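Local coordinates for peptidase M42 (Thaumarchaeota archaeon SCGC AB-539-E09, PDB 5DS0), which probably acts as a metal-dependent aminopeptidase of the M42 (TET) family, removing residues from the N-termini of peptides inside a twelve-subunit assembly, at residues 91-99 with 129-137; 5-16 with 26-34. All blocks are in the same frame, centred on the assembly; numbering follows the deposited sequence.

The two contacts lie in different parts of the subunit and do not touch: their centres are 30 Å apart and their nearest atoms about 11 Å. Interaction 2 comes first in the chain and pairs two N-terminal helices that pack on helix 179-197 and strand 49-53 of the metal-carrying part of the subunit. Interaction 1 joins two loops of the six-stranded barrel domain, which is inserted later in the chain and meets a second subunit. Both come within similar reach of the cobalt site: the side chain of Leu96 in interaction 1 is about 14 Å from a cobalt ion, that of Val26 in interaction 2 about 13 Å. Neither contact supplies a metal ligand; His66, Asp180, Glu214, Glu215, Glu237 and His325 do.

Interaction 1: 91-99 with 129-137; sequences WWSQVLLGQ and KIVEARDMF
Met136, modelled as selenomethionine, lies against Ser93, Leu96 and Leu97 and carries much of the packing between the 91-99 loop and the 129-137 loop. Its CB starts the chain toward the other loop, and with CG beside the backbone N (chi1 -67°) and the rest extended, the side chain runs straight into the bend of 91-99. CG of Met136 comes first, 4.1 Å from Leu97 CD2, where the two side chains pass at a slant. The selenium SE of Met136 then lies 3.8 Å from Leu96 CB, the two side chains crossing at about a right angle. At the tip, CE of Met136 is 3.9 Å from Leu97 CG and also approaches the backbone carbonyl of Ser93, with 3.7 Å between CE and Ser93 O.

The same carbonyl accepts the backbone hydrogen bond of Leu96 N, which closes the short 3-10 turn at 93-95. Around the selenoether chain, Leu96 CD1 reaches Ala133 CB at 4.1 Å, and Leu97 CD1 meets Val131 CG2 across the contact at 4.2 Å. No hydrogen bond joins the two loops, and the fit is one of aliphatic surfaces. A type II turn from Leu96 to Gln99, with Gly98 at positive phi, then carries the chain into strand 100-105.

Beside this apolar patch, the aliphatic part of Gln94 packs across Ile130, while its amide is engaged by a second subunit: NE2 donates to Lys129 O and OE1 accepts from Val131 N of that subunit. The same bonds recur with the roles of the subunits exchanged. Ile114 of strand 108-115 backs Leu96 and Met136. Such loop packing beside a closed antiparallel barrel, with reciprocal bonds across a subunit pair, fits the dimerisation domain of M42 aminopeptidases.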
loop_
_atom_site.group_PDB
_atom_site.type_symbol
_atom_site.label_atom_id
_atom_site.label_comp_id
_atom_site.label_asym_id
_atom_site.label_seq_id
_atom_site.Cartn_x
_atom_site.Cartn_y
_atom_site.Cartn_z
ATOM N N TRP C 91 24.352 7.593 15.989
ATOM C CA TRP C 91 24.834 7.756 14.620
ATOM C C TRP C 91 23.668 7.692 13.650
ATOM O O TRP C 91 22.762 6.918 13.832
ATOM C CB TRP C 91 25.770 6.604 14.244
ATOM C CG TRP C 91 27.136 6.673 14.781
ATOM C CD1 TRP C 91 27.592 6.118 15.930
ATOM C CD2 TRP C 91 28.258 7.295 14.165
ATOM N NE1 TRP C 91 28.931 6.375 16.085
ATOM C CE2 TRP C 91 29.362 7.102 15.010
ATOM C CE3 TRP C 91 28.438 8.004 12.982
ATOM C CZ2 TRP C 91 30.627 7.596 14.709
ATOM C CZ3 TRP C 91 29.695 8.483 12.686
ATOM C CH2 TRP C 91 30.769 8.281 13.543
ATOM N N TRP C 92 23.720 8.484 12.593
ATOM C CA TRP C 92 22.815 8.307 11.467
ATOM C C TRP C 92 23.421 7.284 10.510
ATOM O O TRP C 92 24.569 7.447 10.083
ATOM C CB TRP C 92 22.630 9.641 10.751
ATOM C CG TRP C 92 21.583 9.644 9.687
ATOM C CD1 TRP C 92 20.547 8.793 9.563
ATOM C CD2 TRP C 92 21.465 10.587 8.624
ATOM N NE1 TRP C 92 19.786 9.128 8.470
ATOM C CE2 TRP C 92 20.334 10.231 7.877
ATOM C CE3 TRP C 92 22.212 11.696 8.230
ATOM C CZ2 TRP C 92 19.928 10.941 6.757
ATOM C CZ3 TRP C 92 21.806 12.404 7.127
ATOM C CH2 TRP C 92 20.675 12.026 6.399
ATOM N N SER C 93 22.676 6.243 10.157
ATOM C CA SER C 93 23.253 5.160 9.363
ATOM C C SER C 93 23.760 5.668 8.004
ATOM O O SER C 93 24.768 5.182 7.483
ATOM C CB SER C 93 22.253 4.034 9.169
ATOM O OG SER C 93 21.255 4.416 8.236
ATOM N N GLN C 94 23.110 6.690 7.467
ATOM C CA GLN C 94 23.441 7.154 6.118
ATOM C C GLN C 94 24.814 7.835 5.942
ATOM O O GLN C 94 25.278 7.994 4.809
ATOM C CB GLN C 94 22.330 8.046 5.611
ATOM C CG GLN C 94 20.991 7.322 5.608
ATOM C CD GLN C 94 20.046 7.831 4.526
ATOM O OE1 GLN C 94 20.460 8.050 3.382
ATOM N NE2 GLN C 94 18.784 8.031 4.880
ATOM N N VAL C 95 25.464 8.189 7.052
ATOM C CA VAL C 95 26.842 8.717 7.014
ATOM C C VAL C 95 27.942 7.671 7.266
ATOM O O VAL C 95 29.102 8.032 7.342
ATOM C CB VAL C 95 27.064 9.870 8.018
ATOM C CG1 VAL C 95 26.119 11.016 7.750
ATOM C CG2 VAL C 95 26.919 9.395 9.467
ATOM N N LEU C 96 27.583 6.395 7.380
ATOM C CA LEU C 96 28.526 5.363 7.773
ATOM C C LEU C 96 29.204 4.630 6.625
ATOM O O LEU C 96 30.410 4.443 6.653
ATOM C CB LEU C 96 27.832 4.338 8.661
ATOM C CG LEU C 96 27.355 4.812 10.033
ATOM C CD1 LEU C 96 26.597 3.692 10.736
ATOM C CD2 LEU C 96 28.525 5.280 10.888
ATOM N N LEU C 97 28.444 4.155 5.650
ATOM C CA LEU C 97 29.015 3.354 4.564
ATOM C C LEU C 97 30.177 4.018 3.865
ATOM O O LEU C 97 30.131 5.214 3.528
ATOM C CB LEU C 97 27.970 3.019 3.511
ATOM C CG LEU C 97 27.100 1.797 3.801
ATOM C CD1 LEU C 97 26.217 1.500 2.597
ATOM C CD2 LEU C 97 27.938 0.576 4.148
ATOM N N GLY C 98 31.234 3.235 3.673
ATOM C CA GLY C 98 32.405 3.678 2.922
ATOM C C GLY C 98 33.416 4.445 3.736
ATOM O O GLY C 98 34.409 4.929 3.187
ATOM N N GLN C 99 33.194 4.521 5.049
ATOM C CA GLN C 99 34.011 5.364 5.919
ATOM C C GLN C 99 35.147 4.602 6.593
ATOM O O GLN C 99 35.005 3.435 6.906
ATOM C CB GLN C 99 33.144 6.004 6.990
ATOM C CG GLN C 99 32.084 6.949 6.453
ATOM C CD GLN C 99 32.596 8.346 6.166
ATOM O OE1 GLN C 99 33.770 8.664 6.376
ATOM N NE2 GLN C 99 31.709 9.192 5.688
ATOM N N LYS C 129 16.438 0.219 -0.800
ATOM C CA LYS C 129 16.310 0.225 0.655
ATOM C C LYS C 129 17.557 0.762 1.336
ATOM O O LYS C 129 18.660 0.453 0.929
ATOM C CB LYS C 129 16.049 -1.184 1.188
ATOM C CG LYS C 129 14.682 -1.344 1.817
ATOM C CD LYS C 129 14.207 -2.780 1.785
ATOM C CE LYS C 129 12.938 -2.913 2.629
ATOM N NZ LYS C 129 12.297 -4.245 2.565
ATOM N N ILE C 130 17.371 1.548 2.390
ATOM C CA ILE C 130 18.489 2.040 3.199
ATOM C C ILE C 130 19.180 0.863 3.839
ATOM O O ILE C 130 18.515 -0.078 4.253
ATOM C CB ILE C 130 17.982 3.029 4.261
ATOM C CG1 ILE C 130 18.995 4.014 4.857
ATOM C CG2 ILE C 130 17.317 2.316 5.414
ATOM C CD1 ILE C 130 18.235 5.137 5.568
ATOM N N VAL C 131 20.502 0.891 3.883
ATOM C CA VAL C 131 21.241 -0.135 4.597
ATOM C C VAL C 131 21.299 0.241 6.080
ATOM O O VAL C 131 21.804 1.309 6.437
ATOM C CB VAL C 131 22.664 -0.298 4.045
ATOM C CG1 VAL C 131 23.407 -1.396 4.795
ATOM C CG2 VAL C 131 22.623 -0.611 2.561
ATOM N N GLU C 132 20.750 -0.625 6.930
ATOM C CA GLU C 132 20.757 -0.383 8.362
ATOM C C GLU C 132 22.132 -0.744 8.923
ATOM O O GLU C 132 22.818 -1.598 8.385
ATOM C CB GLU C 132 19.681 -1.218 9.075
ATOM C CG GLU C 132 18.219 -0.972 8.681
ATOM C CD GLU C 132 17.685 0.435 9.002
ATOM O OE1 GLU C 132 18.382 1.222 9.686
ATOM O OE2 GLU C 132 16.544 0.755 8.565
ATOM N N ALA C 133 22.510 -0.103 10.021
ATOM C CA ALA C 133 23.795 -0.340 10.647
ATOM C C ALA C 133 23.963 -1.781 11.144
ATOM O O ALA C 133 25.064 -2.311 11.157
ATOM C CB ALA C 133 24.001 0.644 11.785
ATOM N N ARG C 134 22.871 -2.398 11.578
ATOM C CA ARG C 134 22.881 -3.821 11.968
ATOM C C ARG C 134 23.401 -4.744 10.852
ATOM O O ARG C 134 23.976 -5.788 11.147
ATOM C CB ARG C 134 21.485 -4.279 12.439
ATOM C CG ARG C 134 20.359 -4.001 11.441
ATOM C CD ARG C 134 18.986 -4.435 11.913
ATOM N NE ARG C 134 18.991 -5.879 12.127
ATOM C CZ ARG C 134 18.898 -6.473 13.320
ATOM N NH1 ARG C 134 18.934 -7.797 13.378
ATOM N NH2 ARG C 134 18.745 -5.769 14.454
ATOM N N ASP C 135 23.221 -4.352 9.590
ATOM C CA ASP C 135 23.679 -5.145 8.432
ATOM C C ASP C 135 25.008 -4.686 7.849
ATOM O O ASP C 135 25.366 -5.097 6.742
ATOM C CB ASP C 135 22.645 -5.105 7.303
ATOM C CG ASP C 135 21.264 -5.559 7.752
ATOM O OD1 ASP C 135 21.168 -6.510 8.560
ATOM O OD2 ASP C 135 20.271 -4.948 7.293
HETATM N N MSE C 136 25.730 -3.826 8.568
HETATM C CA MSE C 136 27.038 -3.370 8.107
HETATM C C MSE C 136 28.103 -4.130 8.837
HETATM O O MSE C 136 27.822 -4.826 9.806
HETATM C CB MSE C 136 27.211 -1.889 8.389
HETATM C CG MSE C 136 26.268 -1.047 7.553
HETATM SE SE MSE C 136 26.557 0.870 7.947
HETATM C CE MSE C 136 24.915 1.529 7.080
ATOM N N PHE C 137 29.338 -4.026 8.362
ATOM C CA PHE C 137 30.481 -4.557 9.089
ATOM C C PHE C 137 31.711 -3.794 8.701
ATOM O O PHE C 137 31.666 -2.919 7.854
ATOM C CB PHE C 137 30.678 -6.050 8.825
ATOM C CG PHE C 137 30.233 -6.451 7.503
ATOM C CD1 PHE C 137 30.999 -6.123 6.404
ATOM C CD2 PHE C 137 29.011 -7.103 7.341
ATOM C CE1 PHE C 137 30.575 -6.448 5.132
ATOM C CE2 PHE C 137 28.560 -7.427 6.072
ATOM C CZ PHE C 137 29.351 -7.100 4.960
#

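Interaction 2: 5-16 with 26-34; sequences KSMELMKTLMEA and VNAICKEYM
Leu9 CD2 sits squarely over one face of the Tyr33 ring, 3.5 Å from its centroid and 4° off the ring normal, in a CH-pi contact. In the leucine, CG anti to the backbone N (chi1 174°) carries the fork to the tyrosine; the second torsion then lays CD2 on the ring, while CD1 stays near the ring and 4.0 Å from Ile29 CG2. Ile29 fills the middle of the interface: its CD1 lies 3.7 Å from Thr12 CG2 and equally close to the methyl of Ala16, where the first helix has just ended. Deeper in, Leu13 CD2 meets Val26 CG2 at 3.8 Å and Cys30 SG at 4.0 Å.

Helices 5-15 and 26-34 run nearly antiparallel, at 162° with 9.9 Å between their axes, a spacing filled by these branched side chains. Thr12 is fixed in rotation by its OG1, which donates to Glu8 O at 2.7 Å; the backbone N of Thr12 reaches that oxygen from the opposite face of its plane, and CG2 is left turned to Ile29.

Farther out, Glu190 of helix 179-197 ties the pair together, one carboxylate oxygen taking Ser6 OG and the other Tyr33 OH. Arg182 of the same helix bonds Leu13 O and Ala16 O, and its Arg193 packs on Ser6 and Tyr33. Were Tyr33 replaced by an alanine, Leu9 CD2 would probably lose its aromatic face and Glu190 one of its hydrogen-bond partners. The chemistry is thus divided: the core of the contact is apolar, with no hydrogen bond between the two helices, while Ser6, Tyr33 and the carbonyls of Leu13 and Ala16 bond to helix 179-197.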
loop_
_atom_site.group_PDB
_atom_site.type_symbol
_atom_site.label_atom_id
_atom_site.label_comp_id
_atom_site.label_asym_id
_atom_site.label_seq_id
_atom_site.Cartn_x
_atom_site.Cartn_y
_atom_site.Cartn_z
ATOM N N LYS C 5 50.981 26.238 20.727
ATOM C CA LYS C 5 50.602 25.240 21.729
ATOM C C LYS C 5 49.107 25.018 21.826
ATOM O O LYS C 5 48.681 23.899 22.040
ATOM C CB LYS C 5 51.159 25.602 23.109
ATOM C CG LYS C 5 52.626 25.274 23.248
ATOM C CD LYS C 5 53.328 25.552 24.546
ATOM C CE LYS C 5 54.722 24.841 24.484
ATOM N NZ LYS C 5 54.644 23.603 25.297
ATOM N N SER C 6 48.320 26.077 21.644
ATOM C CA SER C 6 46.863 25.968 21.556
ATOM C C SER C 6 46.400 25.159 20.353
ATOM O O SER C 6 45.570 24.270 20.481
ATOM C CB SER C 6 46.213 27.346 21.498
ATOM O OG SER C 6 45.969 27.801 22.793
HETATM N N MSE C 7 46.911 25.498 19.176
HETATM C CA MSE C 7 46.527 24.794 17.966
HETATM C C MSE C 7 47.036 23.393 17.985
HETATM O O MSE C 7 46.390 22.519 17.418
HETATM C CB MSE C 7 47.003 25.535 16.716
HETATM C CG MSE C 7 46.125 26.764 16.452
HETATM SE SE MSE C 7 44.194 26.308 16.161
HETATM C CE MSE C 7 43.498 27.513 17.578
ATOM N N GLU C 8 48.191 23.162 18.606
ATOM C CA GLU C 8 48.745 21.798 18.733
ATOM C C GLU C 8 47.864 20.977 19.671
ATOM O O GLU C 8 47.667 19.803 19.445
ATOM C CB GLU C 8 50.212 21.813 19.221
ATOM C CG GLU C 8 51.097 20.513 19.006
ATOM C CD GLU C 8 52.573 20.677 19.457
ATOM O OE1 GLU C 8 52.849 21.538 20.351
ATOM O OE2 GLU C 8 53.481 19.932 18.923
ATOM N N LEU C 9 47.311 21.616 20.695
ATOM C CA LEU C 9 46.370 20.952 21.573
ATOM C C LEU C 9 45.097 20.594 20.827
ATOM O O LEU C 9 44.672 19.449 20.844
ATOM C CB LEU C 9 46.021 21.829 22.762
ATOM C CG LEU C 9 44.918 21.285 23.671
ATOM C CD1 LEU C 9 45.383 20.018 24.348
ATOM C CD2 LEU C 9 44.491 22.303 24.710
HETATM N N MSE C 10 44.520 21.568 20.132
HETATM C CA MSE C 10 43.311 21.327 19.345
HETATM C C MSE C 10 43.520 20.148 18.442
HETATM O O MSE C 10 42.753 19.216 18.473
HETATM C CB MSE C 10 42.860 22.558 18.556
HETATM C CG MSE C 10 41.383 22.415 18.225
HETATM SE SE MSE C 10 40.702 23.881 17.075
HETATM C CE MSE C 10 40.619 25.225 18.512
ATOM N N LYS C 11 44.567 20.179 17.631
ATOM C CA LYS C 11 44.861 19.086 16.699
ATOM C C LYS C 11 44.940 17.742 17.416
ATOM O O LYS C 11 44.353 16.761 16.995
ATOM C CB LYS C 11 46.178 19.371 15.962
ATOM C CG LYS C 11 46.583 18.343 14.927
ATOM C CD LYS C 11 47.802 18.828 14.169
ATOM C CE LYS C 11 47.917 18.214 12.781
ATOM N NZ LYS C 11 48.418 16.817 12.879
ATOM N N THR C 12 45.680 17.713 18.501
ATOM C CA THR C 12 45.920 16.484 19.217
ATOM C C THR C 12 44.647 15.904 19.809
ATOM O O THR C 12 44.442 14.688 19.770
ATOM C CB THR C 12 46.961 16.731 20.312
ATOM O OG1 THR C 12 48.168 17.134 19.675
ATOM C CG2 THR C 12 47.238 15.482 21.113
ATOM N N LEU C 13 43.812 16.773 20.361
ATOM C CA LEU C 13 42.501 16.375 20.870
ATOM C C LEU C 13 41.597 15.772 19.803
ATOM O O LEU C 13 41.086 14.674 19.971
ATOM C CB LEU C 13 41.761 17.577 21.464
ATOM C CG LEU C 13 42.230 18.108 22.814
ATOM C CD1 LEU C 13 41.505 19.411 23.112
ATOM C CD2 LEU C 13 41.978 17.091 23.901
HETATM N N MSE C 14 41.397 16.499 18.712
HETATM C CA MSE C 14 40.506 16.038 17.655
HETATM C C MSE C 14 41.028 14.792 16.982
HETATM O O MSE C 14 40.251 14.065 16.361
HETATM C CB MSE C 14 40.300 17.097 16.573
HETATM C CG MSE C 14 39.750 18.442 17.047
HETATM SE SE MSE C 14 38.436 18.315 18.512
HETATM C CE MSE C 14 38.950 19.950 19.475
ATOM N N GLU C 15 42.338 14.545 17.056
ATOM C CA GLU C 15 42.917 13.362 16.429
ATOM C C GLU C 15 43.083 12.186 17.387
ATOM O O GLU C 15 43.332 11.075 16.957
ATOM C CB GLU C 15 44.250 13.706 15.768
ATOM C CG GLU C 15 44.093 14.482 14.463
ATOM C CD GLU C 15 45.405 14.666 13.721
ATOM O OE1 GLU C 15 46.469 14.388 14.328
ATOM O OE2 GLU C 15 45.375 15.092 12.536
ATOM N N ALA C 16 42.923 12.433 18.682
ATOM C CA ALA C 16 43.053 11.391 19.705
ATOM C C ALA C 16 41.987 10.335 19.610
ATOM O O ALA C 16 40.877 10.581 19.133
ATOM C CB ALA C 16 43.014 12.011 21.091
ATOM N N VAL C 26 42.655 10.527 25.678
ATOM C CA VAL C 26 42.263 11.940 25.470
ATOM C C VAL C 26 42.340 12.715 26.799
ATOM O O VAL C 26 42.784 13.856 26.843
ATOM C CB VAL C 26 40.892 12.093 24.713
ATOM C CG1 VAL C 26 39.764 11.582 25.567
ATOM C CG2 VAL C 26 40.594 13.550 24.377
ATOM N N ASN C 27 41.971 12.084 27.900
ATOM C CA ASN C 27 42.049 12.742 29.189
ATOM C C ASN C 27 43.486 12.855 29.691
ATOM O O ASN C 27 43.804 13.734 30.476
ATOM C CB ASN C 27 41.102 12.052 30.177
ATOM C CG ASN C 27 39.671 12.550 30.021
ATOM O OD1 ASN C 27 39.348 13.252 29.066
ATOM N ND2 ASN C 27 38.808 12.193 30.956
ATOM N N ALA C 28 44.357 11.954 29.237
ATOM C CA ALA C 28 45.797 12.058 29.504
ATOM C C ALA C 28 46.362 13.309 28.841
ATOM O O ALA C 28 47.175 14.016 29.422
ATOM C CB ALA C 28 46.517 10.820 29.003
ATOM N N ILE C 29 45.928 13.563 27.619
ATOM C CA ILE C 29 46.350 14.752 26.880
ATOM C C ILE C 29 45.937 16.022 27.603
ATOM O O ILE C 29 46.687 17.003 27.634
ATOM C CB ILE C 29 45.754 14.751 25.455
ATOM C CG1 ILE C 29 46.483 13.714 24.592
ATOM C CG2 ILE C 29 45.855 16.122 24.812
ATOM C CD1 ILE C 29 45.627 13.124 23.500
ATOM N N CYS C 30 44.739 15.990 28.177
ATOM C CA CYS C 30 44.219 17.107 28.948
ATOM C C CYS C 30 45.034 17.326 30.216
ATOM O O CYS C 30 45.386 18.454 30.525
ATOM C CB CYS C 30 42.741 16.883 29.299
ATOM S SG CYS C 30 41.623 16.914 27.873
ATOM N N LYS C 31 45.335 16.257 30.943
ATOM C CA LYS C 31 46.131 16.382 32.168
ATOM C C LYS C 31 47.485 16.979 31.893
ATOM O O LYS C 31 47.956 17.816 32.654
ATOM C CB LYS C 31 46.332 15.032 32.851
ATOM C CG LYS C 31 45.098 14.550 33.578
ATOM C CD LYS C 31 45.385 13.290 34.389
ATOM C CE LYS C 31 44.943 12.058 33.625
ATOM N NZ LYS C 31 45.371 10.792 34.272
ATOM N N GLU C 32 48.114 16.536 30.811
ATOM C CA GLU C 32 49.452 16.998 30.477
ATOM C C GLU C 32 49.465 18.494 30.138
ATOM O O GLU C 32 50.306 19.239 30.639
ATOM C CB GLU C 32 50.033 16.196 29.324
ATOM C CG GLU C 32 51.523 16.428 29.155
ATOM C CD GLU C 32 52.139 15.577 28.059
ATOM O OE1 GLU C 32 51.377 14.936 27.293
ATOM O OE2 GLU C 32 53.387 15.538 27.971
ATOM N N TYR C 33 48.529 18.930 29.306
ATOM C CA TYR C 33 48.440 20.329 28.947
ATOM C C TYR C 33 48.193 21.213 30.159
ATOM O O TYR C 33 48.686 22.345 30.212
ATOM C CB TYR C 33 47.306 20.529 27.967
ATOM C CG TYR C 33 47.206 21.916 27.395
ATOM C CD1 TYR C 33 47.946 22.273 26.290
ATOM C CD2 TYR C 33 46.338 22.853 27.937
ATOM C CE1 TYR C 33 47.845 23.527 25.749
ATOM C CE2 TYR C 33 46.219 24.120 27.397
ATOM C CZ TYR C 33 46.978 24.451 26.303
ATOM O OH TYR C 33 46.868 25.700 25.740
HETATM N N MSE C 34 47.448 20.691 31.135
HETATM C CA MSE C 34 47.043 21.475 32.298
HETATM C C MSE C 34 47.942 21.378 33.507
HETATM O O MSE C 34 47.696 22.085 34.481
HETATM C CB MSE C 34 45.640 21.058 32.718
HETATM C CG MSE C 34 44.619 21.427 31.653
HETATM SE SE MSE C 34 44.202 23.361 31.680
HETATM C CE MSE C 34 43.137 23.334 33.329
#